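Local coordinates for protein aldo-keto reductase AKR2E4 (Bombyx mori, PDB 3WCZ) that reduces 3-dehydroecdysone with NADPH as cofactor, as a TIM-barrel aldo-keto reductase that may take part in the regulation of molting, at residues A[51-56]-A[85-90]; A[114-119]-A[175-180]; A[138-143]-A[153-158]. All coordinates share one frame; numbering follows the deposited sequence.

Contact 1. Residues A[51-56]-A[85-90]; sequences HIDTAA and TTKLWN. With NAP (NADP nicotinamide-adenine-dinucleotide phosphate), chain B.
Lys87 NZ meets Asp53 OD2 at 2.7 Å in a buried salt bridge beside the NADP ribose. The amine comes to the syn side of the carboxylate, 27° out of its plane. The two side chains cross at about a right angle. The lysine chain runs out extended and bends at its last torsion (chi4 76°), which brings NZ back to a second acceptor, Thr54 O, at 2.9 Å. There it lies above the carbonyl plane. A third bond goes to the hydroxyl of Tyr58, the probable proton donor. Asp53 OD2 is shared as well: the cofactor hydroxyl O2D donates to it at 2.7 Å. Its other oxygen, OD1, accepts from Gln180 NE2 and also lies against the methyl of Thr85.

The next shell fixes the backbones. Strands 51-53 and 83-88 are parallel neighbours in the barrel. Thr85 N bonds to Ile52 O at 3.0 Å, and Thr54 N to Thr85 O at 2.9 Å. Thr85 is paired with Asp53, and both side chains rise on the same face of the sheet. On that face the edge of the His51 ring reaches Thr85, with His51 NE2 2.9 Å from Thr85 OG1 in a hydrogen bond. Past the strand end, Ala55 CB packs on Lys87 CG at 3.9 Å. On the face of Thr54, Thr86 OG1 bonds to Glu61 of helix 61-73, which links the two strands.

A methionine in place of Lys87 would probably leave Asp53 OD2 without its charged mate and the Tyr58 hydroxyl without its amine partner. The linked Asp53, Lys87 and Tyr58 match the active-site arrangement of aldo-keto reductases. The chemistry implies that one aspartate both grips the cofactor ribose and positions the lysine next to the probable proton donor.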
loop_
_atom_site.group_PDB
_atom_site.type_symbol
_atom_site.label_atom_id
_atom_site.label_comp_id
_atom_site.label_asym_id
_atom_site.label_seq_id
_atom_site.Cartn_x
_atom_site.Cartn_y
_atom_site.Cartn_z
ATOM N N HIS A 51 0.378 -10.876 3.188
ATOM C CA HIS A 51 1.040 -9.652 2.733
ATOM C C HIS A 51 0.776 -8.555 3.754
ATOM O O HIS A 51 -0.377 -8.300 4.092
ATOM C CB HIS A 51 0.509 -9.282 1.326
ATOM C CG HIS A 51 1.152 -8.083 0.673
ATOM N ND1 HIS A 51 0.783 -7.672 -0.587
ATOM C CD2 HIS A 51 2.096 -7.195 1.075
ATOM C CE1 HIS A 51 1.461 -6.598 -0.934
ATOM N NE2 HIS A 51 2.280 -6.292 0.052
ATOM N N ILE A 52 1.858 -7.945 4.261
ATOM C CA ILE A 52 1.788 -6.843 5.220
ATOM C C ILE A 52 2.471 -5.639 4.592
ATOM O O ILE A 52 3.577 -5.797 4.074
ATOM C CB ILE A 52 2.502 -7.152 6.548
ATOM C CG1 ILE A 52 2.099 -8.522 7.115
ATOM C CG2 ILE A 52 2.254 -6.030 7.536
ATOM C CD1 ILE A 52 0.650 -8.680 7.523
ATOM N N ASP A 53 1.829 -4.469 4.646
ATOM C CA ASP A 53 2.384 -3.198 4.157
ATOM C C ASP A 53 2.752 -2.326 5.350
ATOM O O ASP A 53 1.894 -2.060 6.199
ATOM C CB ASP A 53 1.372 -2.434 3.283
ATOM C CG ASP A 53 1.941 -1.146 2.754
ATOM O OD1 ASP A 53 2.676 -1.212 1.752
ATOM O OD2 ASP A 53 1.672 -0.068 3.330
ATOM N N THR A 54 4.016 -1.917 5.433
ATOM C CA THR A 54 4.485 -1.018 6.464
ATOM C C THR A 54 5.445 -0.008 5.862
ATOM O O THR A 54 5.554 0.111 4.647
ATOM C CB THR A 54 5.078 -1.831 7.655
ATOM O OG1 THR A 54 5.298 -0.979 8.791
ATOM C CG2 THR A 54 6.370 -2.507 7.325
ATOM N N ALA A 55 6.120 0.758 6.725
ATOM C CA ALA A 55 7.016 1.825 6.269
ATOM C C ALA A 55 7.880 2.276 7.416
ATOM O O ALA A 55 7.451 2.265 8.574
ATOM C CB ALA A 55 6.244 3.000 5.737
ATOM N N ALA A 56 9.108 2.682 7.103
ATOM C CA ALA A 56 9.977 3.253 8.128
ATOM C C ALA A 56 9.285 4.412 8.856
ATOM O O ALA A 56 9.329 4.519 10.100
ATOM C CB ALA A 56 11.294 3.710 7.500
ATOM N N THR A 85 6.218 -5.851 2.753
ATOM C CA THR A 85 6.484 -4.625 2.023
ATOM C C THR A 85 6.834 -3.514 3.000
ATOM O O THR A 85 6.094 -3.276 3.950
ATOM C CB THR A 85 5.252 -4.199 1.208
ATOM O OG1 THR A 85 4.994 -5.201 0.236
ATOM C CG2 THR A 85 5.449 -2.883 0.495
ATOM N N THR A 86 7.953 -2.819 2.783
ATOM C CA THR A 86 8.243 -1.603 3.528
ATOM C C THR A 86 8.785 -0.544 2.569
ATOM O O THR A 86 8.888 -0.780 1.359
ATOM C CB THR A 86 9.103 -1.832 4.769
ATOM O OG1 THR A 86 8.950 -0.678 5.593
ATOM C CG2 THR A 86 10.563 -2.113 4.436
ATOM N N LYS A 87 9.079 0.640 3.124
ATOM C CA LYS A 87 9.283 1.839 2.313
ATOM C C LYS A 87 10.428 2.684 2.848
ATOM O O LYS A 87 10.590 2.867 4.070
ATOM C CB LYS A 87 7.999 2.687 2.252
ATOM C CG LYS A 87 6.719 1.898 2.045
ATOM C CD LYS A 87 5.526 2.778 1.740
ATOM C CE LYS A 87 4.227 2.022 1.694
ATOM N NZ LYS A 87 3.709 1.670 3.029
ATOM N N LEU A 88 11.180 3.222 1.892
ATOM C CA LEU A 88 12.311 4.129 2.107
ATOM C C LEU A 88 11.772 5.530 2.299
ATOM O O LEU A 88 11.065 6.051 1.433
ATOM C CB LEU A 88 13.147 4.112 0.826
ATOM C CG LEU A 88 14.361 5.043 0.809
ATOM C CD1 LEU A 88 15.532 4.467 1.627
ATOM C CD2 LEU A 88 14.749 5.341 -0.642
ATOM N N TRP A 89 12.115 6.168 3.422
ATOM C CA TRP A 89 11.610 7.497 3.695
ATOM C C TRP A 89 12.368 8.599 2.931
ATOM O O TRP A 89 13.457 8.366 2.380
ATOM C CB TRP A 89 11.516 7.770 5.217
ATOM C CG TRP A 89 10.796 9.060 5.515
ATOM C CD1 TRP A 89 11.301 10.156 6.190
ATOM C CD2 TRP A 89 9.483 9.422 5.094
ATOM N NE1 TRP A 89 10.371 11.155 6.193
ATOM C CE2 TRP A 89 9.247 10.737 5.533
ATOM C CE3 TRP A 89 8.478 8.763 4.379
ATOM C CZ2 TRP A 89 8.045 11.400 5.286
ATOM C CZ3 TRP A 89 7.302 9.418 4.121
ATOM C CH2 TRP A 89 7.089 10.720 4.579
ATOM N N ASN A 90 11.763 9.782 2.893
ATOM C CA ASN A 90 12.175 10.884 2.039
ATOM C C ASN A 90 13.555 11.461 2.366
ATOM O O ASN A 90 14.138 12.138 1.520
ATOM C CB ASN A 90 11.172 12.021 2.135
ATOM C CG ASN A 90 9.779 11.631 1.694
ATOM O OD1 ASN A 90 9.534 10.574 1.101
ATOM N ND2 ASN A 90 8.820 12.507 2.026
HETATM P PA NAP B . -7.922 2.654 5.224
HETATM O O1A NAP B . -7.554 1.231 5.145
HETATM O O2A NAP B . -8.261 3.455 4.064
HETATM O O5B NAP B . -8.989 2.950 6.324
HETATM C C5B NAP B . -8.856 2.445 7.619
HETATM C C4B NAP B . -10.039 2.748 8.526
HETATM O O4B NAP B . -11.175 1.966 8.110
HETATM C C3B NAP B . -9.842 2.498 9.972
HETATM O O3B NAP B . -10.517 3.520 10.665
HETATM C C2B NAP B . -10.460 1.198 10.168
HETATM O O2B NAP B . -10.893 0.951 11.491
HETATM C C1B NAP B . -11.623 1.215 9.212
HETATM N N9A NAP B . -12.053 -0.061 8.680
HETATM C C8A NAP B . -11.241 -1.059 8.276
HETATM N N7A NAP B . -11.924 -2.043 7.729
HETATM C C5A NAP B . -13.249 -1.696 7.777
HETATM C C6A NAP B . -14.425 -2.326 7.360
HETATM N N6A NAP B . -14.473 -3.595 6.776
HETATM N N1A NAP B . -15.573 -1.661 7.578
HETATM C C2A NAP B . -15.577 -0.453 8.141
HETATM N N3A NAP B . -14.467 0.188 8.543
HETATM C C4A NAP B . -13.296 -0.437 8.345
HETATM O O3 NAP B . -6.681 3.374 5.977
HETATM P PN NAP B . -5.279 4.043 5.627
HETATM O O1N NAP B . -4.418 3.750 6.801
HETATM O O2N NAP B . -5.530 5.458 5.242
HETATM O O5D NAP B . -4.721 3.311 4.331
HETATM C C5D NAP B . -4.439 1.952 4.342
HETATM C C4D NAP B . -2.949 1.584 4.308
HETATM O O4D NAP B . -2.340 2.014 3.105
HETATM C C3D NAP B . -2.117 2.230 5.369
HETATM O O3D NAP B . -2.354 1.693 6.655
HETATM C C2D NAP B . -0.781 2.041 4.847
HETATM O O2D NAP B . -0.370 0.711 4.992
HETATM C C1D NAP B . -0.988 2.393 3.390
HETATM N N1N NAP B . -0.797 3.786 2.969
HETATM C C2N NAP B . 0.282 4.129 2.242
HETATM C C3N NAP B . 0.452 5.428 1.835
HETATM C C7N NAP B . 1.639 5.714 0.996
HETATM O O7N NAP B . 2.225 4.826 0.331
HETATM N N7N NAP B . 1.977 7.014 0.867
HETATM C C4N NAP B . -0.447 6.439 2.225
HETATM C C5N NAP B . -1.578 6.073 2.968
HETATM C C6N NAP B . -1.708 4.734 3.314
HETATM P P2B NAP B . -10.430 -0.337 12.324
HETATM O O1X NAP B . -11.082 -0.116 13.703
HETATM O O2X NAP B . -10.994 -1.524 11.672
HETATM O O3X NAP B . -8.923 -0.318 12.377
#

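Contact 2. Residues A[114-119]-A[175-180]; sequences IDLYLI and RPVINQ. With NAP (NADP nicotinamide-adenine-dinucleotide phosphate), chain B; EDO (1,2-ethanediol), chain C.
The amide of Gln180 carries Leu118 CD1 above its plane at the nitrogen end, 3.5 Å from NE2. The two side chains cross at about a right angle. At the other end of the amide, OE1 stands 2.9 Å from O7N of the nicotinamide carboxamide. NE2 has its polar partner in Asp53. The glutamine chain is stretched as far as its amide, and this reach carries the group from its strand to the cofactor. A second flat group, the guanidinium of Arg175, lies at the far end of 175-180. It takes ethanediol O1 at its edge, in plane, with NE 2.8 Å away. That molecule probably comes from the crystallisation liquor.

The rest of the contact is apolar. Leu116 sends one methyl to each of two partners. CD1 slides past Val177 CG2 at 3.5 Å, tighter than a usual carbon contact. CD2 meets Ile178 CD1 at 3.6 Å, the two side chains crossing at a slant. With CG of Leu116 opposite the backbone nitrogen (chi1 179°), the fork points toward 175-180, one branch for each partner. Leu118 CD2 reaches Ile178 CG2 more loosely, at 4.2 Å. Met204 of strand 202-206 also touches Leu116, Ile178 and Gln180, and Phe83 lies against Leu116.

Strands 114-119 and 178-182 are not neighbours in the sheet; strand 152-158 runs between them. The axes of 116-119 and 178-180 pass 8.4 Å apart at 57°. The side chains therefore meet across the inside of a curved wall, not through backbone pairing. Toward the cofactor the filling turns from leucine and isoleucine to the polar glutamine. Such inward-pointing side chains from several parallel strands and the turns before them, plugging the centre beneath the nicotinamide site, are characteristic of the TIM barrel of aldo-keto reductases.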
loop_
_atom_site.group_PDB
_atom_site.type_symbol
_atom_site.label_atom_id
_atom_site.label_comp_id
_atom_site.label_asym_id
_atom_site.label_seq_id
_atom_site.Cartn_x
_atom_site.Cartn_y
_atom_site.Cartn_z
ATOM N N ILE A 114 13.518 -8.213 2.575
ATOM C CA ILE A 114 12.169 -7.699 2.375
ATOM C C ILE A 114 11.676 -8.200 1.020
ATOM O O ILE A 114 12.455 -8.361 0.076
ATOM C CB ILE A 114 12.156 -6.130 2.451
ATOM C CG1 ILE A 114 10.755 -5.601 2.759
ATOM C CG2 ILE A 114 12.678 -5.488 1.189
ATOM C CD1 ILE A 114 10.371 -5.795 4.172
ATOM N N ASP A 115 10.387 -8.490 0.918
ATOM C CA ASP A 115 9.837 -8.952 -0.354
ATOM C C ASP A 115 9.672 -7.811 -1.328
ATOM O O ASP A 115 9.916 -7.967 -2.518
ATOM C CB ASP A 115 8.516 -9.677 -0.097
ATOM C CG ASP A 115 8.726 -10.925 0.682
ATOM O OD1 ASP A 115 9.051 -11.967 0.036
ATOM O OD2 ASP A 115 8.660 -10.874 1.928
ATOM N N LEU A 116 9.288 -6.633 -0.835
ATOM C CA LEU A 116 9.098 -5.457 -1.686
ATOM C C LEU A 116 9.566 -4.237 -0.923
ATOM O O LEU A 116 9.115 -3.977 0.175
ATOM C CB LEU A 116 7.617 -5.301 -2.062
ATOM C CG LEU A 116 7.264 -4.108 -2.933
ATOM C CD1 LEU A 116 7.988 -4.069 -4.239
ATOM C CD2 LEU A 116 5.773 -4.143 -3.178
ATOM N N TYR A 117 10.499 -3.507 -1.518
ATOM C CA TYR A 117 10.937 -2.209 -1.005
ATOM C C TYR A 117 10.482 -1.132 -1.965
ATOM O O TYR A 117 10.680 -1.231 -3.179
ATOM C CB TYR A 117 12.442 -2.176 -0.872
ATOM C CG TYR A 117 12.998 -1.160 0.089
ATOM C CD1 TYR A 117 12.371 -0.879 1.288
ATOM C CD2 TYR A 117 14.196 -0.508 -0.164
ATOM C CE1 TYR A 117 12.906 0.018 2.197
ATOM C CE2 TYR A 117 14.735 0.395 0.733
ATOM C CZ TYR A 117 14.085 0.648 1.914
ATOM O OH TYR A 117 14.672 1.529 2.804
ATOM N N LEU A 118 9.843 -0.092 -1.420
ATOM C CA LEU A 118 9.304 1.017 -2.198
ATOM C C LEU A 118 9.953 2.331 -1.841
ATOM O O LEU A 118 10.151 2.619 -0.652
ATOM C CB LEU A 118 7.806 1.172 -1.925
ATOM C CG LEU A 118 6.943 -0.057 -2.229
ATOM C CD1 LEU A 118 5.500 0.239 -1.855
ATOM C CD2 LEU A 118 7.017 -0.466 -3.665
ATOM N N ILE A 119 10.184 3.164 -2.850
ATOM C CA ILE A 119 10.481 4.558 -2.583
ATOM C C ILE A 119 9.155 5.199 -2.147
ATOM O O ILE A 119 8.187 5.193 -2.920
ATOM C CB ILE A 119 11.021 5.287 -3.830
ATOM C CG1 ILE A 119 12.273 4.595 -4.378
ATOM C CG2 ILE A 119 11.294 6.756 -3.482
ATOM C CD1 ILE A 119 12.887 5.359 -5.555
ATOM N N ARG A 175 12.308 -1.605 -14.341
ATOM C CA ARG A 175 11.197 -0.750 -13.949
ATOM C C ARG A 175 10.588 -1.289 -12.650
ATOM O O ARG A 175 10.823 -2.433 -12.242
ATOM C CB ARG A 175 10.147 -0.583 -15.054
ATOM C CG ARG A 175 9.270 -1.752 -15.227
ATOM C CD ARG A 175 8.420 -1.670 -16.495
ATOM N NE ARG A 175 9.265 -1.569 -17.695
ATOM C CZ ARG A 175 8.817 -1.374 -18.928
ATOM N NH1 ARG A 175 7.526 -1.239 -19.182
ATOM N NH2 ARG A 175 9.690 -1.298 -19.916
ATOM N N PRO A 176 9.895 -0.410 -11.942
ATOM C CA PRO A 176 9.273 -0.826 -10.701
ATOM C C PRO A 176 8.285 -1.957 -10.940
ATOM O O PRO A 176 7.632 -2.001 -11.997
ATOM C CB PRO A 176 8.579 0.451 -10.216
ATOM C CG PRO A 176 8.540 1.344 -11.350
ATOM C CD PRO A 176 9.644 1.003 -12.246
ATOM N N VAL A 177 8.174 -2.879 -9.991
ATOM C CA VAL A 177 7.116 -3.900 -10.062
ATOM C C VAL A 177 5.747 -3.317 -9.734
ATOM O O VAL A 177 4.740 -3.815 -10.223
ATOM C CB VAL A 177 7.350 -5.098 -9.114
ATOM C CG1 VAL A 177 8.575 -5.895 -9.531
ATOM C CG2 VAL A 177 7.470 -4.661 -7.648
ATOM N N ILE A 178 5.748 -2.236 -8.947
ATOM C CA ILE A 178 4.558 -1.664 -8.338
ATOM C C ILE A 178 4.700 -0.164 -8.213
ATOM O O ILE A 178 5.787 0.333 -7.965
ATOM C CB ILE A 178 4.335 -2.287 -6.939
ATOM C CG1 ILE A 178 3.570 -3.609 -7.129
ATOM C CG2 ILE A 178 3.561 -1.329 -5.963
ATOM C CD1 ILE A 178 3.612 -4.539 -5.982
ATOM N N ASN A 179 3.575 0.533 -8.373
ATOM C CA ASN A 179 3.387 1.907 -7.942
ATOM C C ASN A 179 2.260 1.878 -6.926
ATOM O O ASN A 179 1.126 1.493 -7.273
ATOM C CB ASN A 179 3.099 2.843 -9.133
ATOM C CG ASN A 179 3.068 4.330 -8.749
ATOM O OD1 ASN A 179 3.603 4.733 -7.722
ATOM N ND2 ASN A 179 2.515 5.151 -9.638
ATOM N N GLN A 180 2.565 2.262 -5.682
ATOM C CA GLN A 180 1.556 2.289 -4.635
ATOM C C GLN A 180 0.991 3.699 -4.513
ATOM O O GLN A 180 1.722 4.653 -4.199
ATOM C CB GLN A 180 2.152 1.804 -3.302
ATOM C CG GLN A 180 1.173 1.902 -2.137
ATOM C CD GLN A 180 1.614 1.365 -0.786
ATOM O OE1 GLN A 180 1.376 2.031 0.237
ATOM N NE2 GLN A 180 2.227 0.199 -0.744
HETATM P PA NAP B . -7.922 2.654 5.224
HETATM O O1A NAP B . -7.554 1.231 5.145
HETATM O O2A NAP B . -8.261 3.455 4.064
HETATM O O5B NAP B . -8.989 2.950 6.324
HETATM C C5B NAP B . -8.856 2.445 7.619
HETATM C C4B NAP B . -10.039 2.748 8.526
HETATM O O4B NAP B . -11.175 1.966 8.110
HETATM C C3B NAP B . -9.842 2.498 9.972
HETATM O O3B NAP B . -10.517 3.520 10.665
HETATM C C2B NAP B . -10.460 1.198 10.168
HETATM O O2B NAP B . -10.893 0.951 11.491
HETATM C C1B NAP B . -11.623 1.215 9.212
HETATM N N9A NAP B . -12.053 -0.061 8.680
HETATM C C8A NAP B . -11.241 -1.059 8.276
HETATM N N7A NAP B . -11.924 -2.043 7.729
HETATM C C5A NAP B . -13.249 -1.696 7.777
HETATM C C6A NAP B . -14.425 -2.326 7.360
HETATM N N6A NAP B . -14.473 -3.595 6.776
HETATM N N1A NAP B . -15.573 -1.661 7.578
HETATM C C2A NAP B . -15.577 -0.453 8.141
HETATM N N3A NAP B . -14.467 0.188 8.543
HETATM C C4A NAP B . -13.296 -0.437 8.345
HETATM O O3 NAP B . -6.681 3.374 5.977
HETATM P PN NAP B . -5.279 4.043 5.627
HETATM O O1N NAP B . -4.418 3.750 6.801
HETATM O O2N NAP B . -5.530 5.458 5.242
HETATM O O5D NAP B . -4.721 3.311 4.331
HETATM C C5D NAP B . -4.439 1.952 4.342
HETATM C C4D NAP B . -2.949 1.584 4.308
HETATM O O4D NAP B . -2.340 2.014 3.105
HETATM C C3D NAP B . -2.117 2.230 5.369
HETATM O O3D NAP B . -2.354 1.693 6.655
HETATM C C2D NAP B . -0.781 2.041 4.847
HETATM O O2D NAP B . -0.370 0.711 4.992
HETATM C C1D NAP B . -0.988 2.393 3.390
HETATM N N1N NAP B . -0.797 3.786 2.969
HETATM C C2N NAP B . 0.282 4.129 2.242
HETATM C C3N NAP B . 0.452 5.428 1.835
HETATM C C7N NAP B . 1.639 5.714 0.996
HETATM O O7N NAP B . 2.225 4.826 0.331
HETATM N N7N NAP B . 1.977 7.014 0.867
HETATM C C4N NAP B . -0.447 6.439 2.225
HETATM C C5N NAP B . -1.578 6.073 2.968
HETATM C C6N NAP B . -1.708 4.734 3.314
HETATM P P2B NAP B . -10.430 -0.337 12.324
HETATM O O1X NAP B . -11.082 -0.116 13.703
HETATM O O2X NAP B . -10.994 -1.524 11.672
HETATM O O3X NAP B . -8.923 -0.318 12.377
HETATM C C1 EDO C . 12.933 -2.535 -18.099
HETATM O O1 EDO C . 12.065 -1.393 -17.979
HETATM C C2 EDO C . 12.199 -3.794 -17.623
HETATM O O2 EDO C . 12.114 -3.764 -16.182
#

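Contact 3. Residues A[138-143]-A[153-158]; sequences ETWQGM and RSIGVS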
loop_
_atom_site.group_PDB
_atom_site.type_symbol
_atom_site.label_atom_id
_atom_site.label_comp_id
_atom_site.label_asym_id
_atom_site.label_seq_id
_atom_site.Cartn_x
_atom_site.Cartn_y
_atom_site.Cartn_z
ATOM N N GLU A 138 18.473 8.686 -9.010
ATOM C CA GLU A 138 19.589 8.294 -8.173
ATOM C C GLU A 138 19.147 7.336 -7.065
ATOM O O GLU A 138 19.788 6.325 -6.781
ATOM C CB GLU A 138 20.274 9.511 -7.575
ATOM C CG GLU A 138 21.324 9.086 -6.612
ATOM C CD GLU A 138 22.156 10.213 -6.059
ATOM O OE1 GLU A 138 22.452 11.146 -6.846
ATOM O OE2 GLU A 138 22.538 10.150 -4.865
ATOM N N THR A 139 18.023 7.663 -6.436
ATOM C CA THR A 139 17.493 6.827 -5.381
ATOM C C THR A 139 17.225 5.430 -5.955
ATOM O O THR A 139 17.476 4.405 -5.318
ATOM C CB THR A 139 16.191 7.453 -4.858
ATOM O OG1 THR A 139 16.406 8.847 -4.602
ATOM C CG2 THR A 139 15.694 6.765 -3.599
ATOM N N TRP A 140 16.697 5.405 -7.180
ATOM C CA TRP A 140 16.352 4.143 -7.832
ATOM C C TRP A 140 17.603 3.310 -8.070
ATOM O O TRP A 140 17.538 2.068 -8.001
ATOM C CB TRP A 140 15.582 4.401 -9.131
ATOM C CG TRP A 140 15.009 3.159 -9.730
ATOM C CD1 TRP A 140 15.400 2.556 -10.886
ATOM C CD2 TRP A 140 13.975 2.347 -9.184
ATOM N NE1 TRP A 140 14.663 1.417 -11.095
ATOM C CE2 TRP A 140 13.761 1.282 -10.071
ATOM C CE3 TRP A 140 13.201 2.419 -8.016
ATOM C CZ2 TRP A 140 12.810 0.292 -9.833
ATOM C CZ3 TRP A 140 12.275 1.438 -7.786
ATOM C CH2 TRP A 140 12.084 0.397 -8.679
ATOM N N GLN A 141 18.742 3.935 -8.336
ATOM C CA GLN A 141 19.935 3.149 -8.439
ATOM C C GLN A 141 20.298 2.467 -7.118
ATOM O O GLN A 141 20.717 1.312 -7.111
ATOM C CB GLN A 141 21.064 3.994 -8.922
ATOM C CG GLN A 141 22.212 3.149 -9.098
ATOM C CD GLN A 141 23.307 3.883 -9.690
ATOM O OE1 GLN A 141 23.127 4.988 -10.217
ATOM N NE2 GLN A 141 24.478 3.286 -9.632
ATOM N N GLY A 142 20.060 3.138 -5.990
ATOM C CA GLY A 142 20.233 2.508 -4.697
ATOM C C GLY A 142 19.254 1.344 -4.527
ATOM O O GLY A 142 19.593 0.344 -3.911
ATOM N N MET A 143 18.024 1.506 -5.025
ATOM C CA MET A 143 17.031 0.437 -4.992
ATOM C C MET A 143 17.511 -0.762 -5.810
ATOM O O MET A 143 17.372 -1.908 -5.360
ATOM C CB MET A 143 15.665 0.909 -5.503
ATOM C CG MET A 143 15.065 2.059 -4.692
ATOM S SD MET A 143 14.599 1.679 -2.976
ATOM C CE MET A 143 13.070 0.787 -3.284
ATOM N N ARG A 153 13.666 -8.513 -2.594
ATOM C CA ARG A 153 13.374 -9.420 -3.701
ATOM C C ARG A 153 12.853 -8.648 -4.897
ATOM O O ARG A 153 13.216 -8.932 -6.048
ATOM C CB ARG A 153 12.345 -10.464 -3.290
ATOM C CG ARG A 153 12.814 -11.406 -2.211
ATOM C CD ARG A 153 13.778 -12.456 -2.726
ATOM N NE ARG A 153 14.086 -13.437 -1.685
ATOM C CZ ARG A 153 15.194 -13.448 -0.952
ATOM N NH1 ARG A 153 16.157 -12.532 -1.125
ATOM N NH2 ARG A 153 15.345 -14.394 -0.040
ATOM N N SER A 154 11.992 -7.674 -4.631
ATOM C CA SER A 154 11.432 -6.786 -5.653
ATOM C C SER A 154 11.506 -5.338 -5.193
ATOM O O SER A 154 11.523 -5.070 -4.000
ATOM C CB SER A 154 9.951 -7.101 -5.908
ATOM O OG SER A 154 9.779 -8.423 -6.405
ATOM N N ILE A 155 11.522 -4.428 -6.158
ATOM C CA ILE A 155 11.599 -3.007 -5.895
ATOM C C ILE A 155 10.517 -2.263 -6.660
ATOM O O ILE A 155 10.158 -2.618 -7.777
ATOM C CB ILE A 155 13.018 -2.420 -6.205
ATOM C CG1 ILE A 155 13.477 -2.752 -7.635
ATOM C CG2 ILE A 155 14.007 -2.909 -5.157
ATOM C CD1 ILE A 155 14.772 -2.024 -7.970
ATOM N N GLY A 156 9.960 -1.229 -6.027
ATOM C CA GLY A 156 8.964 -0.392 -6.669
ATOM C C GLY A 156 8.924 0.993 -6.059
ATOM O O GLY A 156 9.844 1.415 -5.331
ATOM N N VAL A 157 7.865 1.717 -6.392
ATOM C CA VAL A 157 7.738 3.094 -5.961
ATOM C C VAL A 157 6.348 3.357 -5.404
ATOM O O VAL A 157 5.438 2.509 -5.506
ATOM C CB VAL A 157 8.061 4.073 -7.133
ATOM C CG1 VAL A 157 9.493 3.891 -7.597
ATOM C CG2 VAL A 157 7.041 3.934 -8.296
ATOM N N SER A 158 6.179 4.540 -4.827
ATOM C CA SER A 158 4.890 4.943 -4.292
ATOM C C SER A 158 4.738 6.440 -4.541
ATOM O O SER A 158 5.730 7.194 -4.501
ATOM C CB SER A 158 4.866 4.618 -2.799
ATOM O OG SER A 158 3.614 4.889 -2.192
#
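Trp140 lays one face of its six-membered ring against Ile155, joining helix 136-148 to the strand that follows it in the TIM barrel. Strand 114-119, this helix and strand 152-158 form a beta-alpha-beta crossover. Segment 138-143 runs back against 155-158, with 145° between their directions and 9.4 Å between their axes.

The tight part is on the strand side of the indole. Ile155 CD1 sits over the ring face in a CH-pi contact, 3.9 Å from the centroid and 27° off the normal. It is displaced toward the rim, near CZ2. The isoleucine places CG1 between its backbone nitrogen and carbonyl carbon (chi1 54°), which lifts this branch up to the helix. Met143, one turn on from the tryptophan, adds its CB to the same ring face. That CB is 3.9 Å from Ile155 CD1, so the two carbons lie side by side over that face. At the ring edge, in plane, Gly156 O lies 3.5 Å from CZ3. Val157 CG1 closes on the same carbon at 3.7 Å, the valine and tryptophan side chains crossing at about a right angle. Beyond it, Ile165 and Leu168 of helix 162-170 cover the valine.

The thioether of Met143 meets this strand only lightly. Its chain bends at chi2 and chi3, and CE is 3.9 Å from Gly156 O, turning instead to the backbone of Tyr117. On the outer side of the helix, Glu138 and Gln141 are partly exposed and leave the strand alone. Glu138 OE2 instead accepts from the backbone of Arg95, at the start of helix 95-109. The indole has one polar atom to satisfy within this buried, mostly apolar layer: NE1 is hydrogen-bonded to the backbone oxygen of Ile174.

All three contacts are buried, but at different depths of one barrel. Contact 1 pairs adjacent strands and is polar, with bonds and a salt bridge at the cofactor. Contact 2 spans the interior between strands that are not adjacent and is mainly apolar, while contact 3 lies outside the wall, where a helix covers a strand. Contacts 2 and 3 share the wall through strand 152-158, whose Val157 O probably accepts from Gln180 N. Gln180 also ties contact 2 to contact 1 through Asp53. Contacts 1 and 2 both touch NADP; in contact 3, Ser158 at the strand end bonds to its carboxamide, away from the Trp140 packing.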